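Local atomic coordinates of succinoglycan biosynthesis protein (Bacillus cereus ATCC 14579, PDB entry 2QGM), a protein that belongs to the erythromycin esterase family and may take part in succinoglycan biosynthesis, though its precise activity is not established. Residues Val381-Arg391 against Leu426-Arg437. Numbering follows the deposited sequence.
Sequences VPYKMFLLDNR and LLEQFDIIFHIR
Phe386 CG stands between its own backbone N and carbonyl carbon (chi1 57°), which lays the ring beside His435, and His435 CB covers one face, 3.9 Å from the ring centroid in a CH-pi contact. The two rings lie obliquely, their planes 47° apart. Beneath them strands 385-389 and 432-436 pair antiparallel: Phe386 and His435, then Leu388 and Ile433, form hydrogen-bonded pairs, tightest at His435 N to Phe386 O, 2.8 Å. Ile433 CG1 lies alongside Leu388 CB on the same face, while on the other Leu387 CD2 reaches Phe434 CB at 3.8 Å. Past the strand pair, Asn390 CG, anti to the carbonyl carbon (chi1 -53°), carries ND2 to Phe430 O at 3.1 Å; the N-H points straight at the oxygen, which receives it from above the carbonyl plane, and Ile433 CG2 packs against the same nitrogen. Asp389 accepts Arg391 NE and NH2 side-on, one carboxylate oxygen each, and OD1 also closes an Asx turn on Arg391 N; NH2 donates to Met70 O as well, and the arginine thus held lays CD against Asp431 CB, 3.4 Å away. At the opposite end Arg437 NH2 donates to Val381 O at 2.7 Å as NE binds a water that bridges to Tyr383 O. Strand 385-389 sits between 50-51 and 432-439 near one margin of the mixed sheet. Helix 374-380 packs on Phe386, Ile433 and His435 through Leu378, Thr342 of strand 336-344 bonds His435 ND1, and helix 395-402 meets Asn390 and Leu427 through Val401.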
loop_
_atom_site.group_PDB
_atom_site.type_symbol
_atom_site.label_atom_id
_atom_site.label_comp_id
_atom_site.label_asym_id
_atom_site.label_seq_id
_atom_site.Cartn_x
_atom_site.Cartn_y
_atom_site.Cartn_z
ATOM N N VAL A 381 16.412 18.397 -11.990
ATOM C CA VAL A 381 15.675 18.376 -13.243
ATOM C C VAL A 381 14.730 19.567 -13.279
ATOM O O VAL A 381 14.000 19.813 -12.317
ATOM C CB VAL A 381 14.867 17.084 -13.363
ATOM C CG1 VAL A 381 14.047 17.103 -14.639
ATOM C CG2 VAL A 381 15.818 15.896 -13.342
ATOM N N PRO A 382 14.726 20.319 -14.394
ATOM C CA PRO A 382 13.855 21.491 -14.510
ATOM C C PRO A 382 12.351 21.276 -14.621
ATOM O O PRO A 382 11.675 21.986 -15.355
ATOM C CB PRO A 382 14.445 22.240 -15.710
ATOM C CG PRO A 382 14.937 21.149 -16.575
ATOM C CD PRO A 382 15.606 20.208 -15.573
ATOM N N TYR A 383 11.835 20.289 -13.894
ATOM C CA TYR A 383 10.401 20.024 -13.851
ATOM C C TYR A 383 10.065 19.886 -12.375
ATOM O O TYR A 383 10.739 19.146 -11.662
ATOM C CB TYR A 383 10.029 18.716 -14.546
ATOM C CG TYR A 383 10.103 18.739 -16.052
ATOM C CD1 TYR A 383 9.562 19.793 -16.784
ATOM C CD2 TYR A 383 10.669 17.679 -16.749
ATOM C CE1 TYR A 383 9.580 19.785 -18.174
ATOM C CE2 TYR A 383 10.697 17.660 -18.132
ATOM C CZ TYR A 383 10.150 18.711 -18.842
ATOM O OH TYR A 383 10.174 18.675 -20.218
ATOM N N LYS A 384 9.045 20.601 -11.916
ATOM C CA LYS A 384 8.643 20.522 -10.514
ATOM C C LYS A 384 8.067 19.144 -10.197
ATOM O O LYS A 384 8.205 18.651 -9.082
ATOM C CB LYS A 384 7.614 21.605 -10.195
ATOM C CG LYS A 384 8.205 23.005 -10.074
ATOM C CD LYS A 384 7.103 24.049 -10.129
ATOM C CE LYS A 384 7.626 25.429 -9.781
ATOM N NZ LYS A 384 8.848 25.766 -10.556
HETATM N N MSE A 385 7.419 18.529 -11.183
HETATM C CA MSE A 385 6.838 17.196 -11.020
HETATM C C MSE A 385 6.912 16.445 -12.336
HETATM O O MSE A 385 6.677 17.017 -13.397
HETATM C CB MSE A 385 5.376 17.287 -10.609
HETATM C CG MSE A 385 5.128 18.097 -9.374
HETATM SE SE MSE A 385 3.249 18.168 -9.080
HETATM C CE MSE A 385 2.773 19.513 -10.366
ATOM N N PHE A 386 7.227 15.157 -12.274
ATOM C CA PHE A 386 7.317 14.383 -13.490
ATOM C C PHE A 386 7.317 12.876 -13.274
ATOM O O PHE A 386 7.550 12.392 -12.162
ATOM C CB PHE A 386 8.575 14.766 -14.274
ATOM C CG PHE A 386 9.853 14.609 -13.504
ATOM C CD1 PHE A 386 10.297 15.625 -12.655
ATOM C CD2 PHE A 386 10.631 13.460 -13.646
ATOM C CE1 PHE A 386 11.502 15.506 -11.961
ATOM C CE2 PHE A 386 11.838 13.326 -12.955
ATOM C CZ PHE A 386 12.277 14.352 -12.110
ATOM N N LEU A 387 7.026 12.148 -14.348
ATOM C CA LEU A 387 7.027 10.695 -14.335
ATOM C C LEU A 387 8.306 10.295 -15.029
ATOM O O LEU A 387 8.753 10.977 -15.952
ATOM C CB LEU A 387 5.865 10.128 -15.150
ATOM C CG LEU A 387 4.445 10.430 -14.690
ATOM C CD1 LEU A 387 3.466 10.086 -15.797
ATOM C CD2 LEU A 387 4.154 9.630 -13.443
ATOM N N LEU A 388 8.891 9.189 -14.595
ATOM C CA LEU A 388 10.108 8.690 -15.211
ATOM C C LEU A 388 10.010 7.169 -15.298
ATOM O O LEU A 388 9.882 6.498 -14.277
ATOM C CB LEU A 388 11.331 9.097 -14.380
ATOM C CG LEU A 388 12.672 8.788 -15.039
ATOM C CD1 LEU A 388 12.760 9.619 -16.310
ATOM C CD2 LEU A 388 13.845 9.099 -14.106
ATOM N N ASP A 389 10.045 6.629 -16.517
ATOM C CA ASP A 389 9.983 5.173 -16.717
ATOM C C ASP A 389 11.428 4.682 -16.702
ATOM O O ASP A 389 12.136 4.788 -17.698
ATOM C CB ASP A 389 9.329 4.831 -18.070
ATOM C CG ASP A 389 9.085 3.326 -18.254
ATOM O OD1 ASP A 389 9.752 2.515 -17.578
ATOM O OD2 ASP A 389 8.227 2.965 -19.083
ATOM N N ASN A 390 11.864 4.139 -15.572
ATOM C CA ASN A 390 13.247 3.695 -15.442
ATOM C C ASN A 390 13.612 2.491 -16.309
ATOM O O ASN A 390 14.787 2.280 -16.614
ATOM C CB ASN A 390 13.582 3.385 -13.970
ATOM C CG ASN A 390 13.255 4.538 -13.024
ATOM O OD1 ASN A 390 13.536 5.700 -13.314
ATOM N ND2 ASN A 390 12.677 4.209 -11.873
ATOM N N ARG A 391 12.613 1.716 -16.717
ATOM C CA ARG A 391 12.847 0.523 -17.528
ATOM C C ARG A 391 13.331 0.780 -18.949
ATOM O O ARG A 391 14.060 -0.038 -19.505
ATOM C CB ARG A 391 11.569 -0.309 -17.618
ATOM C CG ARG A 391 10.931 -0.619 -16.288
ATOM C CD ARG A 391 9.547 -1.194 -16.505
ATOM N NE ARG A 391 8.700 -0.226 -17.184
ATOM C CZ ARG A 391 7.446 -0.451 -17.551
ATOM N NH1 ARG A 391 6.878 -1.626 -17.304
ATOM N NH2 ARG A 391 6.757 0.505 -18.166
ATOM N N LEU A 426 17.800 2.598 -8.098
ATOM C CA LEU A 426 16.421 3.035 -8.310
ATOM C C LEU A 426 15.622 2.063 -9.178
ATOM O O LEU A 426 14.503 1.708 -8.820
ATOM C CB LEU A 426 16.401 4.437 -8.924
ATOM C CG LEU A 426 15.048 5.150 -8.808
ATOM C CD1 LEU A 426 14.745 5.508 -7.348
ATOM C CD2 LEU A 426 15.082 6.404 -9.670
ATOM N N LEU A 427 16.190 1.637 -10.308
ATOM C CA LEU A 427 15.507 0.695 -11.198
ATOM C C LEU A 427 15.272 -0.642 -10.488
ATOM O O LEU A 427 14.284 -1.333 -10.738
ATOM C CB LEU A 427 16.335 0.451 -12.461
ATOM C CG LEU A 427 15.796 -0.662 -13.363
ATOM C CD1 LEU A 427 14.419 -0.271 -13.918
ATOM C CD2 LEU A 427 16.777 -0.927 -14.491
ATOM N N GLU A 428 16.202 -0.998 -9.608
ATOM C CA GLU A 428 16.127 -2.233 -8.839
ATOM C C GLU A 428 14.839 -2.268 -8.027
ATOM O O GLU A 428 14.232 -3.327 -7.839
ATOM C CB GLU A 428 17.337 -2.303 -7.897
ATOM C CG GLU A 428 17.465 -3.575 -7.079
ATOM C CD GLU A 428 18.628 -3.509 -6.100
ATOM O OE1 GLU A 428 19.719 -3.052 -6.501
ATOM O OE2 GLU A 428 18.457 -3.921 -4.931
ATOM N N GLN A 429 14.426 -1.096 -7.556
ATOM C CA GLN A 429 13.236 -0.968 -6.729
ATOM C C GLN A 429 11.965 -0.586 -7.473
ATOM O O GLN A 429 10.898 -1.133 -7.198
ATOM C CB GLN A 429 13.487 0.079 -5.635
ATOM C CG GLN A 429 14.791 -0.129 -4.887
ATOM C CD GLN A 429 14.811 -1.430 -4.137
ATOM O OE1 GLN A 429 15.862 -1.863 -3.640
ATOM N NE2 GLN A 429 13.654 -2.069 -4.035
ATOM N N PHE A 430 12.078 0.343 -8.423
ATOM C CA PHE A 430 10.902 0.825 -9.138
ATOM C C PHE A 430 10.996 0.832 -10.663
ATOM O O PHE A 430 12.010 1.241 -11.236
ATOM C CB PHE A 430 10.582 2.254 -8.677
ATOM C CG PHE A 430 10.654 2.457 -7.177
ATOM C CD1 PHE A 430 9.831 1.736 -6.312
ATOM C CD2 PHE A 430 11.520 3.410 -6.634
ATOM C CE1 PHE A 430 9.866 1.962 -4.934
ATOM C CE2 PHE A 430 11.563 3.644 -5.258
ATOM C CZ PHE A 430 10.732 2.918 -4.402
ATOM N N ASP A 431 9.924 0.403 -11.325
ATOM C CA ASP A 431 9.889 0.406 -12.786
ATOM C C ASP A 431 9.714 1.860 -13.219
ATOM O O ASP A 431 10.344 2.329 -14.170
ATOM C CB ASP A 431 8.690 -0.405 -13.305
ATOM C CG ASP A 431 8.789 -1.886 -12.983
ATOM O OD1 ASP A 431 9.848 -2.486 -13.252
ATOM O OD2 ASP A 431 7.799 -2.457 -12.474
ATOM N N ILE A 432 8.849 2.554 -12.484
ATOM C CA ILE A 432 8.479 3.936 -12.742
ATOM C C ILE A 432 8.485 4.728 -11.442
ATOM O O ILE A 432 8.315 4.168 -10.362
ATOM C CB ILE A 432 7.033 3.990 -13.316
ATOM C CG1 ILE A 432 6.951 3.175 -14.595
ATOM C CG2 ILE A 432 6.602 5.431 -13.589
ATOM C CD1 ILE A 432 5.538 2.819 -14.992
ATOM N N ILE A 433 8.704 6.030 -11.546
ATOM C CA ILE A 433 8.652 6.880 -10.371
ATOM C C ILE A 433 7.934 8.164 -10.737
ATOM O O ILE A 433 7.911 8.565 -11.902
ATOM C CB ILE A 433 10.065 7.275 -9.826
ATOM C CG1 ILE A 433 10.853 8.039 -10.892
ATOM C CG2 ILE A 433 10.817 6.041 -9.372
ATOM C CD1 ILE A 433 12.051 8.769 -10.332
ATOM N N PHE A 434 7.281 8.770 -9.752
ATOM C CA PHE A 434 6.660 10.071 -9.958
ATOM C C PHE A 434 7.342 10.949 -8.930
ATOM O O PHE A 434 7.310 10.684 -7.725
ATOM C CB PHE A 434 5.121 10.058 -9.807
ATOM C CG PHE A 434 4.607 9.710 -8.428
ATOM C CD1 PHE A 434 4.201 10.709 -7.538
ATOM C CD2 PHE A 434 4.460 8.381 -8.049
ATOM C CE1 PHE A 434 3.650 10.382 -6.293
ATOM C CE2 PHE A 434 3.914 8.047 -6.810
ATOM C CZ PHE A 434 3.506 9.044 -5.932
ATOM N N HIS A 435 8.018 11.974 -9.432
ATOM C CA HIS A 435 8.752 12.884 -8.582
ATOM C C HIS A 435 8.006 14.184 -8.331
ATOM O O HIS A 435 7.374 14.736 -9.236
ATOM C CB HIS A 435 10.115 13.199 -9.214
ATOM C CG HIS A 435 11.031 13.971 -8.322
ATOM N ND1 HIS A 435 11.617 13.421 -7.201
ATOM C CD2 HIS A 435 11.445 15.262 -8.363
ATOM C CE1 HIS A 435 12.346 14.337 -6.591
ATOM N NE2 HIS A 435 12.257 15.465 -7.278
ATOM N N ILE A 436 8.055 14.636 -7.081
ATOM C CA ILE A 436 7.460 15.903 -6.664
ATOM C C ILE A 436 8.588 16.586 -5.896
ATOM O O ILE A 436 8.851 16.259 -4.740
ATOM C CB ILE A 436 6.244 15.720 -5.716
ATOM C CG1 ILE A 436 5.140 14.933 -6.422
ATOM C CG2 ILE A 436 5.727 17.097 -5.271
ATOM C CD1 ILE A 436 3.873 14.748 -5.597
ATOM N N ARG A 437 9.269 17.524 -6.545
ATOM C CA ARG A 437 10.400 18.202 -5.917
ATOM C C ARG A 437 10.129 18.703 -4.500
ATOM O O ARG A 437 10.770 18.264 -3.546
ATOM C CB ARG A 437 10.859 19.374 -6.785
ATOM C CG ARG A 437 12.127 20.040 -6.294
ATOM C CD ARG A 437 12.388 21.313 -7.075
ATOM N NE ARG A 437 12.611 21.053 -8.494
ATOM C CZ ARG A 437 12.552 21.987 -9.436
ATOM N NH1 ARG A 437 12.270 23.240 -9.107
ATOM N NH2 ARG A 437 12.788 21.672 -10.703
HETATM O O HOH W 1 12.415 18.329 -9.612
#